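Local atomic coordinates of alpha-L-arabinosidase (Xanthomonas axonopodis pv. citri, PDB entry 6D25), a protein that probably hydrolyses alpha-L-arabinofuranosyl side groups from arabinoxylans, coping with internal di-substituted units, as a trimeric GH51 arabinofuranosidase. Residues A27-N32 / V426-G431; L445-L448 / S453-V456. All blocks are in the same frame, centred on the assembly; numbering follows the deposited sequence.

Contact 1: A27-N32 / V426-G431; sequences AEVKVN and VPAVHG
Val31 and Val429 carry almost the same side-chain torsion, each with CG1 anti to its backbone nitrogen (chi1 177° and 174°), and in both this leaves CG2 anti to the carbonyl carbon and reaching across the gap. The two methyls meet there, Val31 CG2 lying 3.8 Å from Val429 CG2 and 4.0 Å from Val429 CB, as the side chains cross obliquely. One step along, Val29 presents CG1 to the CB methyl of Ala428 at a looser 4.2 Å. Val29 and Val31 lie two apart on their strand and both face segment 426-431, while Lys30 between them does not. On the other segment two consecutive residues, Ala428 and Val429, face the same way. The reason is the helical backbone of Ala428 (phi -62°, psi -42°), which interrupts strand 424-435. A lone methyl there matches the larger Val29, while the beta-branched valines suit extended strands and offer compact apolar surface.

The contact joins the two layers of the beta-sandwich that accompanies the catalytic barrel in GH51 enzymes. The N-terminal strand 29-36 pairs through its backbone with strand 454-461. Behind strand 424-435, His430 points away and hydrogen-bonds through ND1 to Asp357 of helix 346-361.

Methyl meets methyl throughout, without polar bonds between the segments, so the attraction is dispersive and hydrophobic. It ties the beginning of the modelled chain to a strand almost four hundred residues later by excluding water, while the backbone bonds lie elsewhere, Val29 and Val31 pairing with strand 454-461 and Val429 N giving to Thr416 OG1.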
loop_
_atom_site.group_PDB
_atom_site.type_symbol
_atom_site.label_atom_id
_atom_site.label_comp_id
_atom_site.label_asym_id
_atom_site.label_seq_id
_atom_site.Cartn_x
_atom_site.Cartn_y
_atom_site.Cartn_z
ATOM N N ALA A 27 -25.925 -38.418 -39.348
ATOM C CA ALA A 27 -25.821 -38.156 -40.800
ATOM C C ALA A 27 -24.826 -37.023 -41.063
ATOM O O ALA A 27 -24.738 -36.070 -40.265
ATOM C CB ALA A 27 -27.170 -37.819 -41.395
ATOM N N GLU A 28 -24.085 -37.197 -42.165
ATOM C CA GLU A 28 -23.100 -36.256 -42.729
ATOM C C GLU A 28 -23.793 -34.929 -43.093
ATOM O O GLU A 28 -24.905 -34.871 -43.588
ATOM C CB GLU A 28 -22.437 -36.908 -43.954
ATOM C CG GLU A 28 -21.570 -35.971 -44.811
ATOM C CD GLU A 28 -20.425 -36.633 -45.560
ATOM O OE1 GLU A 28 -20.383 -36.516 -46.795
ATOM O OE2 GLU A 28 -19.548 -37.226 -44.901
ATOM N N VAL A 29 -23.042 -33.859 -42.830
ATOM C CA VAL A 29 -23.382 -32.432 -42.905
ATOM C C VAL A 29 -22.597 -31.727 -44.050
ATOM O O VAL A 29 -21.447 -32.111 -44.340
ATOM C CB VAL A 29 -23.075 -31.937 -41.467
ATOM C CG1 VAL A 29 -22.370 -30.617 -41.343
ATOM C CG2 VAL A 29 -24.319 -31.997 -40.604
ATOM N N LYS A 30 -23.173 -30.687 -44.674
ATOM C CA LYS A 30 -22.507 -29.912 -45.694
ATOM C C LYS A 30 -22.148 -28.520 -45.182
ATOM O O LYS A 30 -23.001 -27.799 -44.621
ATOM C CB LYS A 30 -23.438 -29.760 -46.904
ATOM C CG LYS A 30 -23.635 -31.055 -47.666
ATOM C CD LYS A 30 -25.014 -31.187 -48.308
ATOM C CE LYS A 30 -25.157 -32.511 -49.034
ATOM N NZ LYS A 30 -26.512 -33.108 -48.889
ATOM N N VAL A 31 -20.917 -28.123 -45.424
ATOM C CA VAL A 31 -20.447 -26.789 -45.043
ATOM C C VAL A 31 -19.837 -26.151 -46.299
ATOM O O VAL A 31 -19.016 -26.785 -46.985
ATOM C CB VAL A 31 -19.412 -26.884 -43.902
ATOM C CG1 VAL A 31 -18.829 -25.544 -43.502
ATOM C CG2 VAL A 31 -19.987 -27.537 -42.673
ATOM N N ASN A 32 -20.187 -24.897 -46.560
ATOM C CA ASN A 32 -19.646 -24.123 -47.670
ATOM C C ASN A 32 -18.858 -22.956 -47.082
ATOM O O ASN A 32 -19.233 -22.416 -46.060
ATOM C CB ASN A 32 -20.733 -23.569 -48.600
ATOM C CG ASN A 32 -21.501 -24.686 -49.283
ATOM O OD1 ASN A 32 -20.888 -25.564 -49.886
ATOM N ND2 ASN A 32 -22.822 -24.718 -49.136
ATOM N N VAL A 426 -23.745 -25.793 -31.028
ATOM C CA VAL A 426 -22.489 -25.153 -31.439
ATOM C C VAL A 426 -22.391 -25.242 -32.961
ATOM O O VAL A 426 -23.080 -26.035 -33.568
ATOM C CB VAL A 426 -21.290 -25.832 -30.768
ATOM C CG1 VAL A 426 -21.346 -25.693 -29.255
ATOM C CG2 VAL A 426 -21.163 -27.301 -31.169
ATOM N N PRO A 427 -21.524 -24.438 -33.576
ATOM C CA PRO A 427 -21.268 -24.646 -35.007
ATOM C C PRO A 427 -20.736 -26.067 -35.255
ATOM O O PRO A 427 -19.893 -26.531 -34.501
ATOM C CB PRO A 427 -20.236 -23.563 -35.404
ATOM C CG PRO A 427 -19.645 -23.112 -34.087
ATOM C CD PRO A 427 -20.767 -23.263 -33.082
ATOM N N ALA A 428 -21.239 -26.740 -36.300
ATOM C CA ALA A 428 -20.774 -28.058 -36.635
ATOM C C ALA A 428 -19.270 -28.018 -36.996
ATOM O O ALA A 428 -18.518 -28.902 -36.605
ATOM C CB ALA A 428 -21.584 -28.628 -37.760
ATOM N N VAL A 429 -18.871 -27.003 -37.765
ATOM C CA VAL A 429 -17.483 -26.856 -38.190
ATOM C C VAL A 429 -17.043 -25.422 -37.933
ATOM O O VAL A 429 -17.809 -24.458 -38.102
ATOM C CB VAL A 429 -17.311 -27.228 -39.676
ATOM C CG1 VAL A 429 -15.901 -26.952 -40.199
ATOM C CG2 VAL A 429 -17.678 -28.698 -39.927
ATOM N N HIS A 430 -15.797 -25.323 -37.499
ATOM C CA HIS A 430 -15.160 -24.064 -37.182
ATOM C C HIS A 430 -13.765 -24.081 -37.809
ATOM O O HIS A 430 -13.181 -25.148 -37.970
ATOM C CB HIS A 430 -15.053 -23.947 -35.650
ATOM C CG HIS A 430 -14.825 -22.575 -35.129
ATOM N ND1 HIS A 430 -13.552 -22.017 -35.034
ATOM C CD2 HIS A 430 -15.685 -21.675 -34.606
ATOM C CE1 HIS A 430 -13.656 -20.820 -34.481
ATOM N NE2 HIS A 430 -14.945 -20.570 -34.219
ATOM N N GLY A 431 -13.232 -22.912 -38.173
ATOM C CA GLY A 431 -11.910 -22.929 -38.821
ATOM C C GLY A 431 -11.272 -21.557 -38.870
ATOM O O GLY A 431 -11.853 -20.595 -38.376
#

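Contact 2: L445-L448 / S453-V456; sequences LTNL and SATV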
loop_
_atom_site.group_PDB
_atom_site.type_symbol
_atom_site.label_atom_id
_atom_site.label_comp_id
_atom_site.label_asym_id
_atom_site.label_seq_id
_atom_site.Cartn_x
_atom_site.Cartn_y
_atom_site.Cartn_z
ATOM N N LEU A 445 -9.375 -26.645 -39.917
ATOM C CA LEU A 445 -10.796 -26.936 -39.768
ATOM C C LEU A 445 -10.976 -27.934 -38.608
ATOM O O LEU A 445 -10.201 -28.916 -38.499
ATOM C CB LEU A 445 -11.334 -27.560 -41.061
ATOM C CG LEU A 445 -11.335 -26.664 -42.302
ATOM C CD1 LEU A 445 -11.637 -27.501 -43.534
ATOM C CD2 LEU A 445 -12.348 -25.513 -42.177
ATOM N N THR A 446 -12.012 -27.718 -37.828
ATOM C CA THR A 446 -12.396 -28.566 -36.738
ATOM C C THR A 446 -13.860 -28.979 -36.912
ATOM O O THR A 446 -14.730 -28.114 -37.116
ATOM C CB THR A 446 -12.249 -27.830 -35.401
ATOM O OG1 THR A 446 -10.863 -27.527 -35.220
ATOM C CG2 THR A 446 -12.733 -28.654 -34.236
ATOM N N ASN A 447 -14.110 -30.280 -36.837
ATOM C CA ASN A 447 -15.477 -30.825 -36.822
ATOM C C ASN A 447 -15.824 -31.102 -35.354
ATOM O O ASN A 447 -15.259 -32.018 -34.742
ATOM C CB ASN A 447 -15.578 -32.100 -37.660
ATOM C CG ASN A 447 -16.990 -32.648 -37.810
ATOM O OD1 ASN A 447 -17.906 -32.205 -37.075
ATOM N ND2 ASN A 447 -17.167 -33.587 -38.765
ATOM N N LEU A 448 -16.748 -30.324 -34.809
ATOM C CA LEU A 448 -17.127 -30.378 -33.385
ATOM C C LEU A 448 -18.087 -31.531 -33.120
ATOM O O LEU A 448 -18.278 -31.885 -31.964
ATOM C CB LEU A 448 -17.806 -29.064 -32.971
ATOM C CG LEU A 448 -16.909 -27.820 -32.853
ATOM C CD1 LEU A 448 -16.568 -27.231 -34.208
ATOM C CD2 LEU A 448 -17.577 -26.760 -31.982
ATOM N N SER A 453 -19.681 -36.908 -39.704
ATOM C CA SER A 453 -18.684 -36.329 -40.586
ATOM C C SER A 453 -19.277 -35.117 -41.326
ATOM O O SER A 453 -20.489 -34.886 -41.303
ATOM C CB SER A 453 -18.163 -37.346 -41.538
ATOM O OG SER A 453 -19.207 -37.756 -42.387
ATOM N N ALA A 454 -18.421 -34.318 -41.933
ATOM C CA ALA A 454 -18.833 -33.157 -42.693
ATOM C C ALA A 454 -18.106 -33.150 -44.047
ATOM O O ALA A 454 -16.973 -33.666 -44.185
ATOM C CB ALA A 454 -18.555 -31.894 -41.920
ATOM N N THR A 455 -18.789 -32.603 -45.044
ATOM C CA THR A 455 -18.170 -32.271 -46.311
ATOM C C THR A 455 -17.989 -30.754 -46.360
ATOM O O THR A 455 -19.000 -30.039 -46.292
ATOM C CB THR A 455 -19.019 -32.712 -47.503
ATOM O OG1 THR A 455 -19.221 -34.111 -47.322
ATOM C CG2 THR A 455 -18.342 -32.463 -48.838
ATOM N N VAL A 456 -16.752 -30.289 -46.446
ATOM C CA VAL A 456 -16.494 -28.868 -46.439
ATOM C C VAL A 456 -16.000 -28.456 -47.831
ATOM O O VAL A 456 -15.051 -29.026 -48.363
ATOM C CB VAL A 456 -15.493 -28.485 -45.344
ATOM C CG1 VAL A 456 -15.354 -26.971 -45.239
ATOM C CG2 VAL A 456 -15.887 -29.038 -43.989
#
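The carboxamide of Asn447 is the flat group here, and the CB methyl of Ala454 lies over one of its faces, almost directly above ND2 at 3.8 Å. Beyond the amide nitrogen comes the backbone of the facing segment, with Ser453 CA 3.6 Å from ND2. Ala454 N is also near, 3.5 Å from Asn447 ND2, but both are donors and do not bond. Within the connecting loop, OD1 accepts from Asp449 N, closing an Asx turn at the end of strand 441-447, and ND2 gives to Ala452 O. ND2 also gives to Leu509 O, and weakly to Pro510 O, at the end of strand 504-509. With CG anti to the backbone nitrogen (chi1 -174°), the group extends from its own strand into the turn that leads to the next one. Asparagine suits the place because it supplies donor and acceptor together, and alanine because its small methyl fits close over the amide face.

Further along the two strands the pair is apolar. Leu445 and Val456 reach in from facing layers and pass alongside one another, antiparallel, with Leu445 CD1 4.1 Å from Val456 CG1. Both also touch Leu509 of strand 504-509, and Leu445 reaches Val515 as well.

The chain thus makes a beta-arch, leaving one layer of the sandwich at Asn447 and joining the other in strand 454-461, with side chains rather than backbone bonds meeting between the layers. A buried amide gripped by several backbone groups would hold the connecting loop in a defined shape, and its satisfied polar atoms probably lower the cost of burial beside the leucine-valine core.

Overall arrangement
Both contacts lie in the buried interior of the beta-sandwich, their centres about 5 Å apart, and both span the same two layers: strands 29-36 and 454-461 are neighbours on one side, 424-435 and 441-447 on the other. Contact 1 is purely aliphatic and joins parts far apart in sequence; contact 2 closes over a short loop and adds a polar amide to its apolar pair. Ala454 touches both Val29 and Val429, merging the two cores. Toward the more exposed margin the chemistry changes, and Glu28 OE2 makes a probable hydrogen bond to Ser453 OG (2.6 Å), while Val29 O and Thr455 N (2.8 Å) link the parallel strands.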